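Local coordinates for Baccell_00875 (Bacteroides cellulosilyticus DSM 14838, PDB 5NO8), which probably acts as a polysaccharide lyase that removes the rhamnose caps joined to glucuronic acid on complex arabinogalactan proteins, at residues Leu396-Leu401 and Asp679-Leu684; Trp453-Tyr458 and Lys476-Met481; Asn539-Ile544 and Arg593-His598. All blocks are in the same frame, centred on the assembly; numbering follows the deposited sequence.

Interaction 1. Residues Leu396-Leu401 and Asp679-Leu684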
ATOM      1  N   LEU A 396      10.218  17.918   4.665  1.00 19.35           N
ATOM      2  CA  LEU A 396      11.328  17.668   5.606  1.00 20.30           C
ATOM      3  C   LEU A 396      12.111  16.374   5.359  1.00 19.50           C
ATOM      4  O   LEU A 396      13.299  16.311   5.670  1.00 19.64           O
ATOM      5  CB  LEU A 396      10.869  17.705   7.066  1.00 20.45           C
ATOM      6  CG  LEU A 396      10.816  19.085   7.754  1.00 21.60           C
ATOM      7  CD1 LEU A 396      12.245  19.511   8.114  1.00 22.29           C
ATOM      8  CD2 LEU A 396      10.144  20.160   6.918  1.00 23.02           C
ATOM      9  N   GLY A 397      11.451  15.344   4.813  1.00 18.70           N
ATOM     10  CA  GLY A 397      12.115  14.106   4.514  1.00 18.04           C
ATOM     11  C   GLY A 397      13.293  14.259   3.579  1.00 17.18           C
ATOM     12  O   GLY A 397      14.256  13.512   3.721  1.00 18.86           O
ATOM     13  N   MET A 398      13.236  15.202   2.656  1.00 16.95           N
ATOM     14  CA  MET A 398      14.394  15.488   1.772  1.00 16.58           C
ATOM     15  C   MET A 398      15.618  15.933   2.570  1.00 17.62           C
ATOM     16  O   MET A 398      16.742  15.475   2.300  1.00 16.98           O
ATOM     17  CB  MET A 398      14.041  16.482   0.698  1.00 17.10           C
ATOM     18  CG  MET A 398      13.167  15.828  -0.377  1.00 17.05           C
ATOM     19  SD  MET A 398      12.770  16.866  -1.741  1.00 17.47           S
ATOM     20  CE  MET A 398      11.319  17.695  -1.071  1.00 18.15           C
ATOM     21  N   GLY A 399      15.411  16.750   3.608  1.00 16.66           N
ATOM     22  CA  GLY A 399      16.535  17.102   4.480  1.00 16.60           C
ATOM     23  C   GLY A 399      17.045  15.933   5.293  1.00 16.91           C
ATOM     24  O   GLY A 399      18.252  15.740   5.454  1.00 18.06           O
ATOM     25  N   VAL A 400      16.148  15.119   5.825  1.00 16.09           N
ATOM     26  CA  VAL A 400      16.557  14.003   6.648  1.00 16.93           C
ATOM     27  C   VAL A 400      17.330  12.993   5.767  1.00 17.07           C
ATOM     28  O   VAL A 400      18.365  12.449   6.180  1.00 17.29           O
ATOM     29  CB  VAL A 400      15.364  13.362   7.372  1.00 17.78           C
ATOM     30  CG1 VAL A 400      15.795  12.158   8.180  1.00 18.20           C
ATOM     31  CG2 VAL A 400      14.687  14.398   8.282  1.00 19.40           C
ATOM     32  N   LEU A 401      16.849  12.779   4.545  1.00 16.58           N
ATOM     33  CA  LEU A 401      17.567  11.898   3.636  1.00 16.53           C
ATOM     34  C   LEU A 401      18.986  12.439   3.354  1.00 15.99           C
ATOM     35  O   LEU A 401      19.973  11.667   3.416  1.00 15.25           O
ATOM     36  CB  LEU A 401      16.849  11.765   2.299  1.00 16.80           C
ATOM     37  CG  LEU A 401      17.603  10.958   1.239  1.00 16.76           C
ATOM     38  CD1 LEU A 401      17.941   9.569   1.748  1.00 17.41           C
ATOM     39  CD2 LEU A 401      16.787  10.892  -0.041  1.00 17.08           C
ATOM     40  N   ASP A 679       6.785  13.908  -1.440  1.00 16.57           N
ATOM     41  CA  ASP A 679       7.176  13.509  -0.100  1.00 16.70           C
ATOM     42  C   ASP A 679       7.828  12.110   0.034  1.00 15.47           C
ATOM     43  O   ASP A 679       8.165  11.676   1.129  1.00 15.40           O
ATOM     44  CB  ASP A 679       5.952  13.649   0.869  1.00 18.29           C
ATOM     45  CG  ASP A 679       4.635  13.061   0.327  1.00 19.76           C
ATOM     46  OD1 ASP A 679       4.437  12.866  -0.911  1.00 20.19           O
ATOM     47  OD2 ASP A 679       3.760  12.774   1.197  1.00 21.69           O
ATOM     48  N   GLN A 680       8.003  11.421  -1.089  1.00 14.09           N
ATOM     49  CA  GLN A 680       8.451  10.028  -1.124  1.00 14.74           C
ATOM     50  C   GLN A 680       9.868   9.784  -0.635  1.00 14.58           C
ATOM     51  O   GLN A 680      10.218   8.632  -0.414  1.00 13.69           O
ATOM     52  CB  GLN A 680       8.320   9.410  -2.541  1.00 14.53           C
ATOM     53  CG  GLN A 680       9.319   9.941  -3.574  1.00 14.33           C
ATOM     54  CD  GLN A 680       9.215  11.427  -3.797  1.00 15.12           C
ATOM     55  OE1 GLN A 680      10.232  12.205  -3.739  1.00 16.74           O
ATOM     56  NE2 GLN A 680       8.009  11.859  -4.066  1.00 12.60           N
ATOM     57  N   ASP A 681      10.662  10.825  -0.435  1.00 14.68           N
ATOM     58  CA  ASP A 681      12.055  10.601  -0.023  1.00 15.20           C
ATOM     59  C   ASP A 681      12.167  10.012   1.377  1.00 14.53           C
ATOM     60  O   ASP A 681      13.174   9.396   1.710  1.00 12.82           O
ATOM     61  CB  ASP A 681      12.873  11.856  -0.245  1.00 16.33           C
ATOM     62  CG  ASP A 681      12.972  12.182  -1.716  1.00 17.92           C
ATOM     63  OD1 ASP A 681      13.341  11.271  -2.498  1.00 19.42           O
ATOM     64  OD2 ASP A 681      12.631  13.300  -2.129  1.00 18.99           O
ATOM     65  N   TRP A 682      11.103  10.109   2.185  1.00 14.24           N
ATOM     66  CA  TRP A 682      11.020   9.291   3.394  1.00 14.51           C
ATOM     67  C   TRP A 682      11.253   7.786   3.182  1.00 13.85           C
ATOM     68  O   TRP A 682      11.728   7.097   4.074  1.00 12.94           O
ATOM     69  CB  TRP A 682       9.663   9.487   4.124  1.00 15.48           C
ATOM     70  CG  TRP A 682       9.512  10.821   4.747  1.00 15.83           C
ATOM     71  CD1 TRP A 682       8.733  11.836   4.313  1.00 16.26           C
ATOM     72  CD2 TRP A 682      10.171  11.294   5.931  1.00 16.76           C
ATOM     73  NE1 TRP A 682       8.848  12.924   5.151  1.00 16.53           N
ATOM     74  CE2 TRP A 682       9.738  12.623   6.144  1.00 16.42           C
ATOM     75  CE3 TRP A 682      11.108  10.740   6.803  1.00 16.79           C
ATOM     76  CZ2 TRP A 682      10.208  13.409   7.217  1.00 17.51           C
ATOM     77  CZ3 TRP A 682      11.585  11.527   7.875  1.00 18.08           C
ATOM     78  CH2 TRP A 682      11.102  12.842   8.072  1.00 17.14           C
ATOM     79  N   ALA A 683      10.896   7.248   2.013  1.00 13.09           N
ATOM     80  CA  ALA A 683      11.165   5.837   1.790  1.00 12.86           C
ATOM     81  C   ALA A 683      12.658   5.540   1.885  1.00 12.59           C
ATOM     82  O   ALA A 683      13.032   4.488   2.386  1.00 13.28           O
ATOM     83  CB  ALA A 683      10.582   5.364   0.470  1.00 12.82           C
ATOM     84  N   LEU A 684      13.496   6.458   1.423  1.00 12.78           N
ATOM     85  CA  LEU A 684      14.948   6.255   1.493  1.00 13.22           C
ATOM     86  C   LEU A 684      15.483   6.555   2.896  1.00 13.20           C
ATOM     87  O   LEU A 684      16.424   5.926   3.352  1.00 13.24           O
ATOM     88  CB  LEU A 684      15.659   7.068   0.428  1.00 13.24           C
ATOM     89  CG  LEU A 684      15.395   6.643  -1.016  1.00 13.94           C
ATOM     90  CD1 LEU A 684      16.165   7.566  -1.956  1.00 14.47           C
ATOM     91  CD2 LEU A 684      15.725   5.177  -1.246  1.00 14.93           C
TER

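Interaction 2. Residues Trp453-Tyr458 and Lys476-Met481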
ATOM      1  N   TRP A 453       9.158  15.792  12.434  1.00 22.17           N
ATOM      2  CA  TRP A 453      10.054  15.759  11.276  1.00 22.90           C
ATOM      3  C   TRP A 453      11.065  16.893  11.357  1.00 23.20           C
ATOM      4  O   TRP A 453      12.240  16.695  11.051  1.00 23.05           O
ATOM      5  CB  TRP A 453       9.258  15.820   9.982  1.00 21.73           C
ATOM      6  CG  TRP A 453       8.266  14.692   9.848  1.00 21.53           C
ATOM      7  CD1 TRP A 453       8.418  13.394  10.276  1.00 21.01           C
ATOM      8  CD2 TRP A 453       6.966  14.775   9.264  1.00 21.22           C
ATOM      9  NE1 TRP A 453       7.296  12.671   9.975  1.00 20.85           N
ATOM     10  CE2 TRP A 453       6.387  13.494   9.356  1.00 21.32           C
ATOM     11  CE3 TRP A 453       6.238  15.809   8.662  1.00 20.99           C
ATOM     12  CZ2 TRP A 453       5.103  13.214   8.861  1.00 21.91           C
ATOM     13  CZ3 TRP A 453       4.960  15.537   8.184  1.00 22.88           C
ATOM     14  CH2 TRP A 453       4.412  14.242   8.279  1.00 21.34           C
ATOM     15  N   VAL A 454      10.616  18.070  11.803  1.00 24.05           N
ATOM     16  CA  VAL A 454      11.538  19.162  12.096  1.00 24.03           C
ATOM     17  C   VAL A 454      12.531  18.766  13.183  1.00 22.66           C
ATOM     18  O   VAL A 454      13.714  19.025  13.044  1.00 25.51           O
ATOM     19  CB  VAL A 454      10.799  20.469  12.470  1.00 24.25           C
ATOM     20  CG1 VAL A 454      11.776  21.501  13.057  1.00 25.21           C
ATOM     21  CG2 VAL A 454      10.143  21.039  11.243  1.00 24.45           C
ATOM     22  N   ALA A 455      12.064  18.149  14.262  1.00 22.95           N
ATOM     23  CA  ALA A 455      12.941  17.691  15.331  1.00 22.24           C
ATOM     24  C   ALA A 455      13.937  16.643  14.868  1.00 23.06           C
ATOM     25  O   ALA A 455      15.120  16.684  15.228  1.00 22.25           O
ATOM     26  CB  ALA A 455      12.133  17.129  16.471  1.00 23.83           C
ATOM     27  N   GLU A 456      13.460  15.695  14.070  1.00 21.97           N
ATOM     28  CA  GLU A 456      14.350  14.707  13.486  1.00 22.09           C
ATOM     29  C   GLU A 456      15.440  15.421  12.726  1.00 20.29           C
ATOM     30  O   GLU A 456      16.604  15.117  12.933  1.00 23.58           O
ATOM     31  CB  GLU A 456      13.604  13.747  12.550  1.00 23.29           C
ATOM     32  CG  GLU A 456      14.530  12.867  11.709  1.00 25.52           C
ATOM     33  CD  GLU A 456      14.526  11.386  12.024  1.00 28.16           C
ATOM     34  OE1 GLU A 456      13.565  10.851  12.635  1.00 31.21           O
ATOM     35  OE2 GLU A 456      15.512  10.719  11.604  1.00 28.21           O
ATOM     36  N   LEU A 457      15.082  16.369  11.873  1.00 20.69           N
ATOM     37  CA  LEU A 457      16.088  17.093  11.100  1.00 21.34           C
ATOM     38  C   LEU A 457      17.149  17.689  12.025  1.00 22.03           C
ATOM     39  O   LEU A 457      18.359  17.518  11.797  1.00 20.43           O
ATOM     40  CB  LEU A 457      15.485  18.172  10.210  1.00 20.42           C
ATOM     41  CG  LEU A 457      16.499  19.053   9.477  1.00 21.41           C
ATOM     42  CD1 LEU A 457      17.252  18.276   8.395  1.00 22.26           C
ATOM     43  CD2 LEU A 457      15.878  20.281   8.875  1.00 21.58           C
ATOM     44  N   TYR A 458      16.702  18.367  13.082  1.00 21.68           N
ATOM     45  CA  TYR A 458      17.657  19.041  13.974  1.00 21.44           C
ATOM     46  C   TYR A 458      18.580  18.064  14.677  1.00 21.50           C
ATOM     47  O   TYR A 458      19.792  18.286  14.700  1.00 22.31           O
ATOM     48  CB  TYR A 458      16.935  19.972  14.984  1.00 21.10           C
ATOM     49  CG  TYR A 458      16.203  21.161  14.409  1.00 20.98           C
ATOM     50  CD1 TYR A 458      16.552  21.743  13.205  1.00 21.50           C
ATOM     51  CD2 TYR A 458      15.155  21.755  15.126  1.00 21.84           C
ATOM     52  CE1 TYR A 458      15.876  22.848  12.709  1.00 23.93           C
ATOM     53  CE2 TYR A 458      14.485  22.858  14.648  1.00 22.53           C
ATOM     54  CZ  TYR A 458      14.836  23.406  13.455  1.00 23.39           C
ATOM     55  OH  TYR A 458      14.167  24.495  12.973  1.00 23.54           O
ATOM     56  N   LYS A 476      13.469  21.377  22.055  1.00 27.23           N
ATOM     57  CA  LYS A 476      12.481  22.468  22.229  1.00 29.59           C
ATOM     58  C   LYS A 476      11.314  22.405  21.234  1.00 30.07           C
ATOM     59  O   LYS A 476      10.186  22.814  21.538  1.00 28.83           O
ATOM     60  CB  LYS A 476      13.153  23.844  22.099  1.00 29.86           C
ATOM     61  N   THR A 477      11.601  21.922  20.030  1.00 26.91           N
ATOM     62  CA  THR A 477      10.558  21.607  19.072  1.00 26.37           C
ATOM     63  C   THR A 477       9.650  20.507  19.619  1.00 25.16           C
ATOM     64  O   THR A 477       8.421  20.617  19.538  1.00 26.26           O
ATOM     65  CB  THR A 477      11.160  21.219  17.713  1.00 26.03           C
ATOM     66  OG1 THR A 477      11.926  22.315  17.224  1.00 25.43           O
ATOM     67  CG2 THR A 477      10.053  20.858  16.690  1.00 26.37           C
ATOM     68  N   LEU A 478      10.234  19.451  20.171  1.00 25.67           N
ATOM     69  CA  LEU A 478       9.440  18.386  20.746  1.00 26.37           C
ATOM     70  C   LEU A 478       8.624  18.871  21.956  1.00 28.67           C
ATOM     71  O   LEU A 478       7.474  18.452  22.136  1.00 26.26           O
ATOM     72  CB  LEU A 478      10.295  17.185  21.125  1.00 27.81           C
ATOM     73  CG  LEU A 478      10.888  16.384  19.954  1.00 26.65           C
ATOM     74  CD1 LEU A 478      11.755  15.271  20.505  1.00 26.63           C
ATOM     75  CD2 LEU A 478       9.774  15.837  19.058  1.00 28.34           C
ATOM     76  N   LYS A 479       9.204  19.762  22.759  1.00 28.53           N
ATOM     77  CA  LYS A 479       8.469  20.327  23.911  1.00 29.70           C
ATOM     78  C   LYS A 479       7.286  21.191  23.486  1.00 29.46           C
ATOM     79  O   LYS A 479       6.223  21.111  24.081  1.00 31.27           O
ATOM     80  CB  LYS A 479       9.416  21.140  24.798  1.00 28.55           C
ATOM     81  CG  LYS A 479      10.492  20.318  25.490  1.00 28.46           C
ATOM     82  CD  LYS A 479       9.999  19.193  26.384  1.00 29.20           C
ATOM     83  CE  LYS A 479       9.040  19.682  27.483  1.00 31.29           C
ATOM     84  NZ  LYS A 479       9.019  18.748  28.645  1.00 31.86           N
ATOM     85  N   SER A 480       7.493  22.015  22.461  1.00 29.39           N
ATOM     86  CA  SER A 480       6.452  22.836  21.868  1.00 29.79           C
ATOM     87  C   SER A 480       5.331  21.955  21.352  1.00 32.41           C
ATOM     88  O   SER A 480       4.149  22.298  21.493  1.00 31.97           O
ATOM     89  CB  SER A 480       7.021  23.684  20.735  1.00 28.95           C
ATOM     90  OG  SER A 480       6.036  24.489  20.111  1.00 28.78           O
ATOM     91  N   MET A 481       5.695  20.815  20.756  1.00 30.25           N
ATOM     92  CA  MET A 481       4.695  19.870  20.293  1.00 29.84           C
ATOM     93  C   MET A 481       3.891  19.277  21.462  1.00 29.11           C
ATOM     94  O   MET A 481       2.669  19.348  21.441  1.00 31.07           O
ATOM     95  CB  MET A 481       5.326  18.772  19.433  1.00 30.86           C
ATOM     96  CG  MET A 481       4.277  17.975  18.656  1.00 32.91           C
ATOM     97  SD  MET A 481       3.552  16.692  19.678  1.00 34.93           S
ATOM     98  CE  MET A 481       2.550  15.802  18.474  1.00 34.94           C
TER

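Interaction 3. Residues Asn539-Ile544 and Arg593-His598. With GOL (glycerol), chain C.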
ATOM      1  N   ASN A 539      -9.493   7.862   9.289  1.00 28.87           N
ATOM      2  CA  ASN A 539     -10.117   7.372  10.535  1.00 28.63           C
ATOM      3  C   ASN A 539      -9.392   6.193  11.148  1.00 27.95           C
ATOM      4  O   ASN A 539      -9.355   6.041  12.364  1.00 27.72           O
ATOM      5  CB  ASN A 539     -11.592   6.975  10.324  1.00 29.21           C
ATOM      6  CG  ASN A 539     -12.474   8.135   9.890  1.00 30.00           C
ATOM      7  OD1 ASN A 539     -13.509   7.923   9.210  1.00 30.89           O
ATOM      8  ND2 ASN A 539     -12.081   9.357  10.238  1.00 26.62           N
ATOM      9  N   TYR A 540      -8.844   5.342  10.289  1.00 25.38           N
ATOM     10  CA  TYR A 540      -8.053   4.223  10.722  1.00 23.06           C
ATOM     11  C   TYR A 540      -7.164   3.922   9.550  1.00 21.72           C
ATOM     12  O   TYR A 540      -7.653   3.890   8.438  1.00 22.88           O
ATOM     13  CB  TYR A 540      -8.965   3.030  11.026  1.00 23.07           C
ATOM     14  CG  TYR A 540      -8.236   1.771  11.377  1.00 21.78           C
ATOM     15  CD1 TYR A 540      -7.717   1.575  12.654  1.00 22.76           C
ATOM     16  CD2 TYR A 540      -8.038   0.761  10.421  1.00 21.78           C
ATOM     17  CE1 TYR A 540      -7.016   0.425  12.978  1.00 22.29           C
ATOM     18  CE2 TYR A 540      -7.352  -0.405  10.743  1.00 21.14           C
ATOM     19  CZ  TYR A 540      -6.836  -0.560  12.019  1.00 23.11           C
ATOM     20  OH  TYR A 540      -6.157  -1.708  12.345  1.00 22.91           O
ATOM     21  N   GLU A 541      -5.882   3.672   9.787  1.00 21.17           N
ATOM     22  CA  GLU A 541      -4.959   3.374   8.676  1.00 21.58           C
ATOM     23  C   GLU A 541      -3.604   2.921   9.162  1.00 20.56           C
ATOM     24  O   GLU A 541      -3.257   3.045  10.343  1.00 19.66           O
ATOM     25  CB  GLU A 541      -4.775   4.604   7.784  1.00 23.44           C
ATOM     26  CG  GLU A 541      -4.287   5.837   8.541  1.00 24.77           C
ATOM     27  CD  GLU A 541      -3.288   6.662   7.741  1.00 27.85           C
ATOM     28  OE1 GLU A 541      -2.343   6.038   7.172  1.00 28.77           O
ATOM     29  OE2 GLU A 541      -3.413   7.914   7.694  1.00 25.89           O
ATOM     30  N   GLN A 542      -2.804   2.438   8.216  1.00 19.21           N
ATOM     31  CA  GLN A 542      -1.487   1.956   8.530  1.00 18.77           C
ATOM     32  C   GLN A 542      -0.549   3.008   9.124  1.00 19.10           C
ATOM     33  O   GLN A 542       0.308   2.651   9.950  1.00 19.98           O
ATOM     34  CB  GLN A 542      -0.869   1.283   7.297  1.00 18.83           C
ATOM     35  CG  GLN A 542       0.590   0.846   7.466  1.00 16.90           C
ATOM     36  CD  GLN A 542       1.565   1.862   6.930  1.00 17.33           C
ATOM     37  OE1 GLN A 542       1.181   2.888   6.399  1.00 16.43           O
ATOM     38  NE2 GLN A 542       2.851   1.562   7.060  1.00 16.83           N
ATOM     39  N   SER A 543      -0.683   4.270   8.737  1.00 20.29           N
ATOM     40  CA  SER A 543       0.181   5.301   9.319  1.00 22.30           C
ATOM     41  C   SER A 543      -0.379   5.939  10.608  1.00 23.28           C
ATOM     42  O   SER A 543       0.105   6.983  11.032  1.00 24.41           O
ATOM     43  CB  SER A 543       0.629   6.346   8.287  1.00 23.37           C
ATOM     44  OG  SER A 543      -0.406   7.240   7.918  1.00 27.09           O
ATOM     45  N   ILE A 544      -1.389   5.305  11.210  1.00 23.15           N
ATOM     46  CA  ILE A 544      -1.678   5.441  12.662  1.00 23.57           C
ATOM     47  C   ILE A 544      -1.126   4.249  13.436  1.00 22.09           C
ATOM     48  O   ILE A 544      -0.420   4.413  14.428  1.00 21.02           O
ATOM     49  CB  ILE A 544      -3.205   5.561  12.906  1.00 24.54           C
ATOM     50  CG1 ILE A 544      -3.720   6.835  12.241  1.00 25.57           C
ATOM     51  CG2 ILE A 544      -3.527   5.504  14.407  1.00 25.73           C
ATOM     52  CD1 ILE A 544      -5.232   6.873  12.107  1.00 27.28           C
ATOM     53  N   ARG A 593      -2.632   1.303   1.094  1.00 14.45           N
ATOM     54  CA  ARG A 593      -2.838   2.744   1.204  1.00 15.03           C
ATOM     55  C   ARG A 593      -3.482   3.155  -0.114  1.00 15.93           C
ATOM     56  O   ARG A 593      -3.198   2.569  -1.165  1.00 16.30           O
ATOM     57  CB  ARG A 593      -1.519   3.482   1.437  1.00 15.21           C
ATOM     58  CG  ARG A 593      -0.740   2.975   2.647  1.00 16.23           C
ATOM     59  CD  ARG A 593       0.558   3.745   2.948  1.00 17.12           C
ATOM     60  NE  ARG A 593       0.302   5.175   3.032  1.00 18.51           N
ATOM     61  CZ  ARG A 593      -0.223   5.801   4.093  1.00 17.39           C
ATOM     62  NH1 ARG A 593      -0.470   5.152   5.221  1.00 18.23           N
ATOM     63  NH2 ARG A 593      -0.490   7.085   4.021  1.00 17.54           N
ATOM     64  N   HIS A 594      -4.386   4.115  -0.081  1.00 15.51           N
ATOM     65  CA  HIS A 594      -5.230   4.376  -1.258  1.00 16.11           C
ATOM     66  C   HIS A 594      -5.784   5.797  -1.386  1.00 16.25           C
ATOM     67  O   HIS A 594      -6.786   6.027  -2.063  1.00 16.23           O
ATOM     68  CB  HIS A 594      -6.344   3.329  -1.358  1.00 16.62           C
ATOM     69  CG  HIS A 594      -7.254   3.274  -0.165  1.00 16.21           C
ATOM     70  ND1 HIS A 594      -8.093   4.318   0.194  1.00 16.46           N
ATOM     71  CD2 HIS A 594      -7.453   2.301   0.746  1.00 16.59           C
ATOM     72  CE1 HIS A 594      -8.767   3.972   1.274  1.00 15.86           C
ATOM     73  NE2 HIS A 594      -8.424   2.744   1.613  1.00 16.03           N
ATOM     74  N   TRP A 595      -5.076   6.771  -0.832  1.00 17.04           N
ATOM     75  CA  TRP A 595      -5.518   8.179  -0.909  1.00 17.30           C
ATOM     76  C   TRP A 595      -4.449   9.228  -1.229  1.00 18.50           C
ATOM     77  O   TRP A 595      -4.789  10.357  -1.587  1.00 17.83           O
ATOM     78  CB  TRP A 595      -6.222   8.538   0.414  1.00 17.32           C
ATOM     79  CG  TRP A 595      -5.359   8.296   1.570  1.00 17.08           C
ATOM     80  CD1 TRP A 595      -4.456   9.157   2.123  1.00 17.57           C
ATOM     81  CD2 TRP A 595      -5.270   7.087   2.307  1.00 17.62           C
ATOM     82  NE1 TRP A 595      -3.815   8.546   3.169  1.00 17.90           N
ATOM     83  CE2 TRP A 595      -4.280   7.265   3.285  1.00 17.79           C
ATOM     84  CE3 TRP A 595      -5.926   5.865   2.229  1.00 16.99           C
ATOM     85  CZ2 TRP A 595      -3.945   6.267   4.181  1.00 16.97           C
ATOM     86  CZ3 TRP A 595      -5.584   4.874   3.105  1.00 17.37           C
ATOM     87  CH2 TRP A 595      -4.594   5.075   4.065  1.00 17.29           C
ATOM     88  N   ASP A 596      -3.165   8.886  -1.147  1.00 18.80           N
ATOM     89  CA  ASP A 596      -2.135   9.923  -1.236  1.00 19.23           C
ATOM     90  C   ASP A 596      -1.947  10.495  -2.625  1.00 19.30           C
ATOM     91  O   ASP A 596      -1.454  11.614  -2.753  1.00 19.99           O
ATOM     92  CB  ASP A 596      -0.808   9.422  -0.655  1.00 19.70           C
ATOM     93  CG  ASP A 596      -0.876   9.255   0.837  1.00 20.42           C
ATOM     94  OD1 ASP A 596      -1.013  10.309   1.500  1.00 21.70           O
ATOM     95  OD2 ASP A 596      -0.844   8.100   1.346  1.00 21.50           O
ATOM     96  N   GLY A 597      -2.325   9.748  -3.665  1.00 18.28           N
ATOM     97  CA  GLY A 597      -2.334  10.291  -5.014  1.00 18.67           C
ATOM     98  C   GLY A 597      -3.209  11.518  -5.165  1.00 19.76           C
ATOM     99  O   GLY A 597      -2.916  12.399  -5.977  1.00 20.00           O
ATOM    100  N   HIS A 598      -4.290  11.569  -4.389  1.00 19.18           N
ATOM    101  CA  HIS A 598      -5.186  12.711  -4.430  1.00 21.17           C
ATOM    102  C   HIS A 598      -4.551  13.940  -3.759  1.00 20.79           C
ATOM    103  O   HIS A 598      -4.481  15.016  -4.351  1.00 23.08           O
ATOM    104  CB  HIS A 598      -6.528  12.424  -3.744  1.00 21.67           C
ATOM    105  CG  HIS A 598      -7.466  13.588  -3.823  1.00 22.84           C
ATOM    106  ND1 HIS A 598      -8.131  13.929  -4.984  1.00 23.44           N
ATOM    107  CD2 HIS A 598      -7.775  14.551  -2.915  1.00 25.65           C
ATOM    108  CE1 HIS A 598      -8.836  15.032  -4.776  1.00 24.28           C
ATOM    109  NE2 HIS A 598      -8.639  15.427  -3.527  1.00 24.00           N
TER
HETATM  110  C1  GOL C 701      -0.893  10.984   7.064  1.00 45.90           C
HETATM  111  O1  GOL C 701      -0.630  10.198   8.239  1.00 50.72           O
HETATM  112  C2  GOL C 701      -0.923  10.112   5.804  1.00 44.25           C
HETATM  113  O2  GOL C 701      -2.003   9.143   5.779  1.00 37.93           O
HETATM  114  C3  GOL C 701      -0.982  11.014   4.560  1.00 40.32           C
HETATM  115  O3  GOL C 701      -2.140  10.787   3.767  1.00 39.06           O

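Interaction 1. Residues Leu396-Leu401 and Asp679-Leu684
The indole of Trp682 lies flat against the backbone of Gly397, a clear case of an aromatic side chain using a glycine to reach the main chain of a neighbouring helix. From CB the side chain has to travel, because Trp682 leaves its backbone pointing away from segment 396-401; with CG anti to the carbonyl carbon (chi1 -70°), the ring is swung back across. CG and CD1 only skirt Gly397 CA, which CD2 and, more distantly, CE3 also meet. NE1 donates to the carbonyl oxygen of Glu394, just before the helix, which fixes the in-plane rotation of the indole. CE2 makes the tightest approach, with Gly397 CA 3.2 Å away, and the same CA sits 3.5 Å from the centroid of the six-membered ring as a CH-pi contact over one face. CZ2 reaches Gly397 N at 3.3 Å, and CH2 ends against Val400 CG2 at 3.9 Å. A CB on Gly397 would run into Trp682 NE1. This packing sets the C-terminal helix 682-692 against helix 396-409 in the helical part of the chain, which is consistent with an alpha/alpha toroid as in several polysaccharide lyase families. Trp453 and Trp614 also meet the indole, so the ring is built into an aromatic cluster. One turn along, Leu401 lays CD1 against Leu684 CB at 3.6 Å and CD2 against Leu684 CD1 at 3.9 Å. Asp681 brings OD2 to within 3.1 Å of Met398 CG, while its OD1 is held in a salt bridge by Arg345 of helix 338-352.

Interaction 2. Residues Trp453-Tyr458 and Lys476-Met481
Thr477 stands between Val454 and Tyr458 and turns a different branch to each, in an antiparallel helical hairpin made by the consecutive helices 448-465 and 469-485. The two segment axes come within 9.1 Å, with N-to-C directions 165° apart, and Ala455 and Thr477 lie where the two backbones come nearest, CA to CA 5.9 Å. Thr477 carries its methyl CG2 anti to the backbone N, aimed at Val454 CG1, 4.1 Å away; the two side chains cross at about a right angle. Its hydroxyl OG1 instead lies at the edge of the Tyr458 ring, near the ring plane, 3.7 Å from CE2. That hydroxyl is hydrogen-bonded to Asp473 O, one turn earlier, and to Gln430 NE2, while Gln430 OE1 pairs with Tyr458 OH, so a single amide ties both side chains together. With an alanine here, Gln430 NE2 and Asp473 O would probably be left without their hydroxyl partner and a gap would open beside Val454 CG1. One face of the Tyr458 ring rests on its own helix, with Val454 O 3.5 Å above the plane. Beyond Thr477, Leu478 reaches across with CD2, 3.7 Å from Ala455 CB.

Interaction 3. Residues Asn539-Ile544 and Arg593-His598
The guanidinium of Arg593 presents an edge to Glu541 OE1 and to O2 of a bound glycerol, while Trp595 CZ2 lies 3.3 Å above one of its faces. Trp595 itself is met at the edge: Glu541 OE1 comes near its plane beside CZ2, and further round NE1 donates to both O2 and O3 of the glycerol. The Glu541 carboxylate stands at 81° to the indole but only 36° from the guanidinium. A bend at chi3 (52°) turns the Arg593 guanidinium so that NH1 meets Glu541 and NH2 meets Asp596. NH1 makes a salt bridge to Glu541 OE1 at 2.8 Å, meeting the oxygen nearly along its C-O axis, and a less straight hydrogen bond to Gln542 OE1 at 3.0 Å, while Gln542 NE2 donates to Trp614 O. NH2 reaches the syn lone pair of Asp596 OD2 at 2.9 Å and also donates to glycerol O2 in the guanidinium plane. Glu541, Arg593 and Asp596 form one salt-bridge network, fixing the guanidinium's rotation. Glu541 is also the N-cap of helix 542-559, its OE1 accepting from Ser543 N from above the carboxylate plane, at 2.9 Å. Glycerol O2 donates to Glu541 OE2 at 2.7 Å, and O3 to Asp596 OD1 at 2.6 Å. Although the glycerol probably comes from the crystallisation liquor, this grip on its hydroxyls is consistent with a sugar-binding pocket of a polysaccharide lyase.

How the interactions relate
All three interactions belong to the helical part of the chain, apart from the large beta sheets formed mainly by earlier residues. Interaction 1 spans the longest separation, 278 residues, and encloses the other two; interaction 2 closes before interaction 3 opens. Interactions 1 and 2 have centres about 16 Å apart and touch directly, because helix 448-465 packs on both helix 396-409 (Leu457 on Leu396) and helix 682-692 (Trp453 on Trp682). Interaction 3 lies about 18 Å from interaction 1 and about 24 Å from interaction 2, between centres, and touches neither. The touching pair is part of the helical packing, whereas the polar cluster around glycerol sits nearer the centre of the chain.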